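DinB-like domain-containing protein (Enterococcus faecalis, PDB 3CEX) is of unknown function but belongs to the DinB superfamily of four-helix bundles, some of whose members are metal-dependent enzymes. Local coordinates at residues L25-V30 / V101-L107; T45-W49 / L107-L111. All blocks are in the same frame, centred on the assembly; numbering follows the deposited sequence.

Both contacts use helix 104-124 and share Leu107, but they meet it at different depths. Contact 1 is partly buried, near one end of the bundle, where the loop after helix 8-25 lies against the start of helix 104-124; a lysine ammonium bonded to two backbone carbonyls is its polar centre. The centre of contact 2 is about 7 Å from the centre of the chain, against about 16 Å for contact 1; it packs helix 44-62 beside helix 104-124 through apolar side chains, with one bridging water. The two centres are about 9 Å apart and the contacts touch directly: Leu25 CD2 of contact 1 lies 3.7 Å from Met48 SE of contact 2.

Contact 1: residues L25-V30 / V101-L107; sequences LAQMTV and VAEKQLL
Lys104 starts with CG anti to its carbonyl carbon and bends at chi3 (-62°), a course that carries its ammonium group into the turn 25-28. Leu25 has CG anti to its backbone N (chi1 -166°), and the two side chains run alongside each other, pointing opposite ways. The aliphatic part of the lysine thus lies against the leucine, Leu25 CG standing 3.7 Å from Lys104 CD. Beyond this apolar stretch Lys104 NZ donates to two backbone carbonyls. The bond to Met28 O is 2.8 Å long and almost in line with the carbonyl bond, with an angle of 169° at the oxygen. The one to Leu25 O, at 3.1 Å, comes from above the carbonyl plane. That oxygen also accepts the Met28 N-H that closes the type I turn, and the two donors approach it from opposite faces. Such a grip would fix the turn to the lysine, and the carbonyl dipoles, their negative ends turned to the ammonium, would probably stabilise its charge. Val30 directs its side chain at residues 101-104: its CG2 packs 3.9 Å from Val101 CG2, while its CA lies 4.0 Å from Lys104 CG. Asn34 ND2 donates to the Val101 carbonyl. Deeper in, Leu25 CD1 meets Leu107 CD1 at 4.1 Å. Thr29 is the N-cap of the short helix 30-33: its side chain caps a backbone N of that helix, while its own N-H is bonded to Glu32 OE1 in return. The arrangement is a type I beta turn whose carbonyls at both ends, Leu25 O and Met28 O, are bridged by a lysine ammonium, at one end of the helical bundle of the DinB fold, where it joins the loop after helix 8-25 to the beginning of helix 104-124.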
loop_
_atom_site.group_PDB
_atom_site.type_symbol
_atom_site.label_atom_id
_atom_site.label_comp_id
_atom_site.label_asym_id
_atom_site.label_seq_id
_atom_site.Cartn_x
_atom_site.Cartn_y
_atom_site.Cartn_z
ATOM N N LEU A 25 -13.167 -8.540 -1.425
ATOM C CA LEU A 25 -13.683 -9.896 -1.306
ATOM C C LEU A 25 -15.212 -9.966 -1.294
ATOM O O LEU A 25 -15.769 -10.858 -1.882
ATOM C CB LEU A 25 -13.140 -10.571 -0.044
ATOM C CG LEU A 25 -13.316 -12.077 0.042
ATOM C CD1 LEU A 25 -12.553 -12.811 -1.088
ATOM C CD2 LEU A 25 -12.829 -12.529 1.440
ATOM N N ALA A 26 -15.855 -9.018 -0.624
ATOM C CA ALA A 26 -17.308 -8.926 -0.572
ATOM C C ALA A 26 -17.942 -8.808 -1.964
ATOM O O ALA A 26 -19.113 -9.119 -2.109
ATOM C CB ALA A 26 -17.791 -7.734 0.343
ATOM N N GLN A 27 -17.203 -8.353 -2.980
ATOM C CA GLN A 27 -17.787 -8.226 -4.325
ATOM C C GLN A 27 -17.649 -9.486 -5.148
ATOM O O GLN A 27 -18.141 -9.519 -6.273
ATOM C CB GLN A 27 -17.180 -7.046 -5.085
ATOM C CG GLN A 27 -17.415 -5.711 -4.373
ATOM C CD GLN A 27 -16.694 -4.574 -5.048
ATOM O OE1 GLN A 27 -16.974 -4.245 -6.223
ATOM N NE2 GLN A 27 -15.749 -3.960 -4.321
HETATM N N MSE A 28 -17.011 -10.526 -4.616
HETATM C CA MSE A 28 -16.667 -11.679 -5.439
HETATM C C MSE A 28 -17.283 -12.964 -4.922
HETATM O O MSE A 28 -17.478 -13.111 -3.735
HETATM C CB MSE A 28 -15.135 -11.854 -5.468
HETATM C CG MSE A 28 -14.456 -10.572 -5.865
HETATM SE SE MSE A 28 -12.516 -10.622 -5.786
HETATM C CE MSE A 28 -12.091 -11.292 -7.615
ATOM N N THR A 29 -17.544 -13.898 -5.821
ATOM C CA THR A 29 -17.785 -15.295 -5.440
ATOM C C THR A 29 -16.429 -15.925 -5.111
ATOM O O THR A 29 -15.391 -15.354 -5.441
ATOM C CB THR A 29 -18.437 -16.089 -6.596
ATOM O OG1 THR A 29 -17.499 -16.172 -7.686
ATOM C CG2 THR A 29 -19.750 -15.410 -7.058
ATOM N N VAL A 30 -16.433 -17.072 -4.435
ATOM C CA VAL A 30 -15.185 -17.755 -4.118
ATOM C C VAL A 30 -14.474 -18.191 -5.411
ATOM O O VAL A 30 -13.264 -18.106 -5.481
ATOM C CB VAL A 30 -15.369 -18.960 -3.119
ATOM C CG1 VAL A 30 -16.237 -19.995 -3.676
ATOM C CG2 VAL A 30 -14.024 -19.587 -2.760
ATOM N N VAL A 101 -9.290 -21.508 -2.060
ATOM C CA VAL A 101 -10.075 -21.859 -0.874
ATOM C C VAL A 101 -11.474 -22.335 -1.262
ATOM O O VAL A 101 -12.014 -21.971 -2.325
ATOM C CB VAL A 101 -10.216 -20.667 0.114
ATOM C CG1 VAL A 101 -8.879 -20.332 0.787
ATOM C CG2 VAL A 101 -10.803 -19.442 -0.597
ATOM N N ALA A 102 -12.070 -23.134 -0.374
ATOM C CA ALA A 102 -13.434 -23.631 -0.567
ATOM C C ALA A 102 -14.496 -22.560 -0.268
ATOM O O ALA A 102 -15.554 -22.543 -0.901
ATOM C CB ALA A 102 -13.662 -24.891 0.287
ATOM N N GLU A 103 -14.217 -21.682 0.698
ATOM C CA GLU A 103 -15.128 -20.602 1.068
ATOM C C GLU A 103 -14.371 -19.327 1.433
ATOM O O GLU A 103 -13.300 -19.385 2.048
ATOM C CB GLU A 103 -16.014 -21.001 2.255
ATOM C CG GLU A 103 -16.868 -22.237 2.059
ATOM C CD GLU A 103 -18.105 -22.019 1.186
ATOM O OE1 GLU A 103 -18.386 -20.866 0.769
ATOM O OE2 GLU A 103 -18.817 -23.023 0.948
ATOM N N LYS A 104 -14.953 -18.175 1.083
ATOM C CA LYS A 104 -14.330 -16.861 1.333
ATOM C C LYS A 104 -14.064 -16.578 2.825
ATOM O O LYS A 104 -13.053 -15.989 3.167
ATOM C CB LYS A 104 -15.215 -15.733 0.809
ATOM C CG LYS A 104 -15.286 -15.620 -0.680
ATOM C CD LYS A 104 -15.989 -14.348 -1.112
ATOM C CE LYS A 104 -17.415 -14.256 -0.659
ATOM N NZ LYS A 104 -17.939 -12.921 -1.009
ATOM N N GLN A 105 -14.969 -17.013 3.691
ATOM C CA GLN A 105 -14.840 -16.781 5.138
ATOM C C GLN A 105 -13.467 -17.171 5.694
ATOM O O GLN A 105 -12.948 -16.495 6.579
ATOM C CB GLN A 105 -15.963 -17.495 5.925
ATOM C CG GLN A 105 -16.185 -17.036 7.388
ATOM C CD GLN A 105 -16.490 -15.539 7.469
ATOM O OE1 GLN A 105 -17.355 -15.047 6.752
ATOM N NE2 GLN A 105 -15.766 -14.814 8.309
ATOM N N LEU A 106 -12.864 -18.234 5.170
ATOM C CA LEU A 106 -11.558 -18.665 5.669
ATOM C C LEU A 106 -10.485 -17.590 5.519
ATOM O O LEU A 106 -9.654 -17.380 6.414
ATOM C CB LEU A 106 -11.108 -19.947 4.966
ATOM C CG LEU A 106 -9.809 -20.553 5.477
ATOM C CD1 LEU A 106 -9.884 -20.846 6.952
ATOM C CD2 LEU A 106 -9.488 -21.820 4.678
ATOM N N LEU A 107 -10.507 -16.916 4.371
ATOM C CA LEU A 107 -9.570 -15.835 4.088
ATOM C C LEU A 107 -9.772 -14.696 5.071
ATOM O O LEU A 107 -8.816 -14.176 5.586
ATOM C CB LEU A 107 -9.775 -15.300 2.665
ATOM C CG LEU A 107 -9.418 -16.225 1.484
ATOM C CD1 LEU A 107 -10.011 -15.710 0.187
ATOM C CD2 LEU A 107 -7.905 -16.443 1.380
#

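Contact 2: residues T45-W49 / L107-L111; sequences TWLMW and LSDYL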
loop_
_atom_site.group_PDB
_atom_site.type_symbol
_atom_site.label_atom_id
_atom_site.label_comp_id
_atom_site.label_asym_id
_atom_site.label_seq_id
_atom_site.Cartn_x
_atom_site.Cartn_y
_atom_site.Cartn_z
ATOM N N THR A 45 -7.577 -14.448 -3.704
ATOM C CA THR A 45 -7.331 -15.485 -2.689
ATOM C C THR A 45 -5.835 -15.571 -2.353
ATOM O O THR A 45 -5.462 -15.544 -1.161
ATOM C CB THR A 45 -7.811 -16.860 -3.128
ATOM O OG1 THR A 45 -9.234 -16.871 -3.205
ATOM C CG2 THR A 45 -7.358 -17.952 -2.122
ATOM N N TRP A 46 -4.975 -15.627 -3.374
ATOM C CA TRP A 46 -3.507 -15.661 -3.106
ATOM C C TRP A 46 -3.029 -14.420 -2.337
ATOM O O TRP A 46 -2.259 -14.524 -1.387
ATOM C CB TRP A 46 -2.718 -15.802 -4.399
ATOM C CG TRP A 46 -1.227 -16.088 -4.194
ATOM C CD1 TRP A 46 -0.624 -17.309 -4.281
ATOM C CD2 TRP A 46 -0.182 -15.151 -3.863
ATOM N NE1 TRP A 46 0.708 -17.201 -4.040
ATOM C CE2 TRP A 46 1.020 -15.893 -3.769
ATOM C CE3 TRP A 46 -0.137 -13.763 -3.650
ATOM C CZ2 TRP A 46 2.267 -15.293 -3.472
ATOM C CZ3 TRP A 46 1.102 -13.165 -3.332
ATOM C CH2 TRP A 46 2.280 -13.935 -3.234
ATOM N N LEU A 47 -3.495 -13.240 -2.766
ATOM C CA LEU A 47 -3.088 -11.966 -2.143
ATOM C C LEU A 47 -3.482 -11.870 -0.677
ATOM O O LEU A 47 -2.694 -11.431 0.159
ATOM C CB LEU A 47 -3.674 -10.778 -2.927
ATOM C CG LEU A 47 -3.016 -10.602 -4.294
ATOM C CD1 LEU A 47 -3.841 -9.720 -5.225
ATOM C CD2 LEU A 47 -1.563 -10.014 -4.106
HETATM N N MSE A 48 -4.704 -12.271 -0.362
HETATM C CA MSE A 48 -5.180 -12.246 1.036
HETATM C C MSE A 48 -4.515 -13.305 1.889
HETATM O O MSE A 48 -4.131 -13.032 2.987
HETATM C CB MSE A 48 -6.687 -12.462 1.101
HETATM C CG MSE A 48 -7.424 -11.253 0.941
HETATM SE SE MSE A 48 -9.335 -11.390 1.278
HETATM C CE MSE A 48 -9.555 -11.145 3.167
ATOM N N TRP A 49 -4.381 -14.519 1.375
ATOM C CA TRP A 49 -3.652 -15.566 2.092
ATOM C C TRP A 49 -2.202 -15.136 2.326
ATOM O O TRP A 49 -1.666 -15.249 3.440
ATOM C CB TRP A 49 -3.672 -16.855 1.273
ATOM C CG TRP A 49 -2.682 -17.847 1.748
ATOM C CD1 TRP A 49 -2.833 -18.701 2.805
ATOM C CD2 TRP A 49 -1.368 -18.099 1.215
ATOM N NE1 TRP A 49 -1.720 -19.452 2.943
ATOM C CE2 TRP A 49 -0.806 -19.109 1.984
ATOM C CE3 TRP A 49 -0.623 -17.557 0.152
ATOM C CZ2 TRP A 49 0.471 -19.627 1.728
ATOM C CZ3 TRP A 49 0.612 -18.042 -0.098
ATOM C CH2 TRP A 49 1.169 -19.070 0.691
ATOM N N LEU A 107 -10.507 -16.916 4.371
ATOM C CA LEU A 107 -9.570 -15.835 4.088
ATOM C C LEU A 107 -9.772 -14.696 5.071
ATOM O O LEU A 107 -8.816 -14.176 5.586
ATOM C CB LEU A 107 -9.775 -15.300 2.665
ATOM C CG LEU A 107 -9.418 -16.225 1.484
ATOM C CD1 LEU A 107 -10.011 -15.710 0.187
ATOM C CD2 LEU A 107 -7.905 -16.443 1.380
ATOM N N SER A 108 -11.033 -14.332 5.325
ATOM C CA SER A 108 -11.358 -13.269 6.247
ATOM C C SER A 108 -10.892 -13.593 7.654
ATOM O O SER A 108 -10.388 -12.708 8.379
ATOM C CB SER A 108 -12.857 -13.034 6.305
ATOM O OG SER A 108 -13.304 -12.478 5.114
ATOM N N ASP A 109 -11.132 -14.842 8.061
ATOM C CA ASP A 109 -10.792 -15.297 9.421
ATOM C C ASP A 109 -9.283 -15.346 9.666
ATOM O O ASP A 109 -8.780 -14.888 10.729
ATOM C CB ASP A 109 -11.433 -16.663 9.701
ATOM C CG ASP A 109 -12.939 -16.607 9.809
ATOM O OD1 ASP A 109 -13.524 -15.499 9.904
ATOM O OD2 ASP A 109 -13.551 -17.702 9.804
ATOM N N TYR A 110 -8.531 -15.865 8.702
ATOM C CA TYR A 110 -7.088 -15.945 8.892
ATOM C C TYR A 110 -6.453 -14.537 8.827
ATOM O O TYR A 110 -5.571 -14.198 9.620
ATOM C CB TYR A 110 -6.444 -16.913 7.883
ATOM C CG TYR A 110 -4.937 -17.071 8.022
ATOM C CD1 TYR A 110 -4.322 -17.158 9.277
ATOM C CD2 TYR A 110 -4.136 -17.159 6.917
ATOM C CE1 TYR A 110 -2.903 -17.311 9.390
ATOM C CE2 TYR A 110 -2.757 -17.307 7.027
ATOM C CZ TYR A 110 -2.140 -17.374 8.257
ATOM O OH TYR A 110 -0.757 -17.523 8.317
ATOM N N LEU A 111 -6.923 -13.696 7.914
ATOM C CA LEU A 111 -6.435 -12.316 7.885
ATOM C C LEU A 111 -6.753 -11.554 9.185
ATOM O O LEU A 111 -5.898 -10.848 9.717
ATOM C CB LEU A 111 -6.982 -11.541 6.670
ATOM C CG LEU A 111 -6.423 -10.128 6.425
ATOM C CD1 LEU A 111 -4.885 -10.158 6.244
ATOM C CD2 LEU A 111 -7.096 -9.510 5.141
HETATM O O HOH W 1 -6.319 -14.896 4.395
#
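The segments 45-49 and 107-111 run nearly parallel, 21° apart in direction with axes 9.9 Å from each other, and Trp49 and Leu107 have the nearest CA atoms. Leu107 reaches across with both methyls: CD2 lies 3.6 Å from Thr45 O, and CD1 is 3.7 Å from Thr45 OG1, whose polar partner is Asn34. The side chain of selenomethionine Met48 runs obliquely past Leu107. Its bend at chi3 (86°) places CE 3.6 Å from Leu111 CD2, where the leucine side chain stands roughly perpendicular to that of the selenomethionine. Phe21 of helix 8-25 also touches Met48. Trp49 CD1 and Tyr110 CE2 make a looser contact at 4.4 Å, while Tyr110 OH is hydrogen-bonded to Asp56 further along helix 44-62. Between the backbones sits a water that donates to Leu107 O at 2.9 Å and, weakly, to Met48 O. Leu107 O also accepts the helical N-H of Leu111, so the water adds a second donor to an oxygen already used within its helix. Direct polar bonds between the segments are absent; apolar packing therefore carries this interface, with the water as a small polar link between the two backbones.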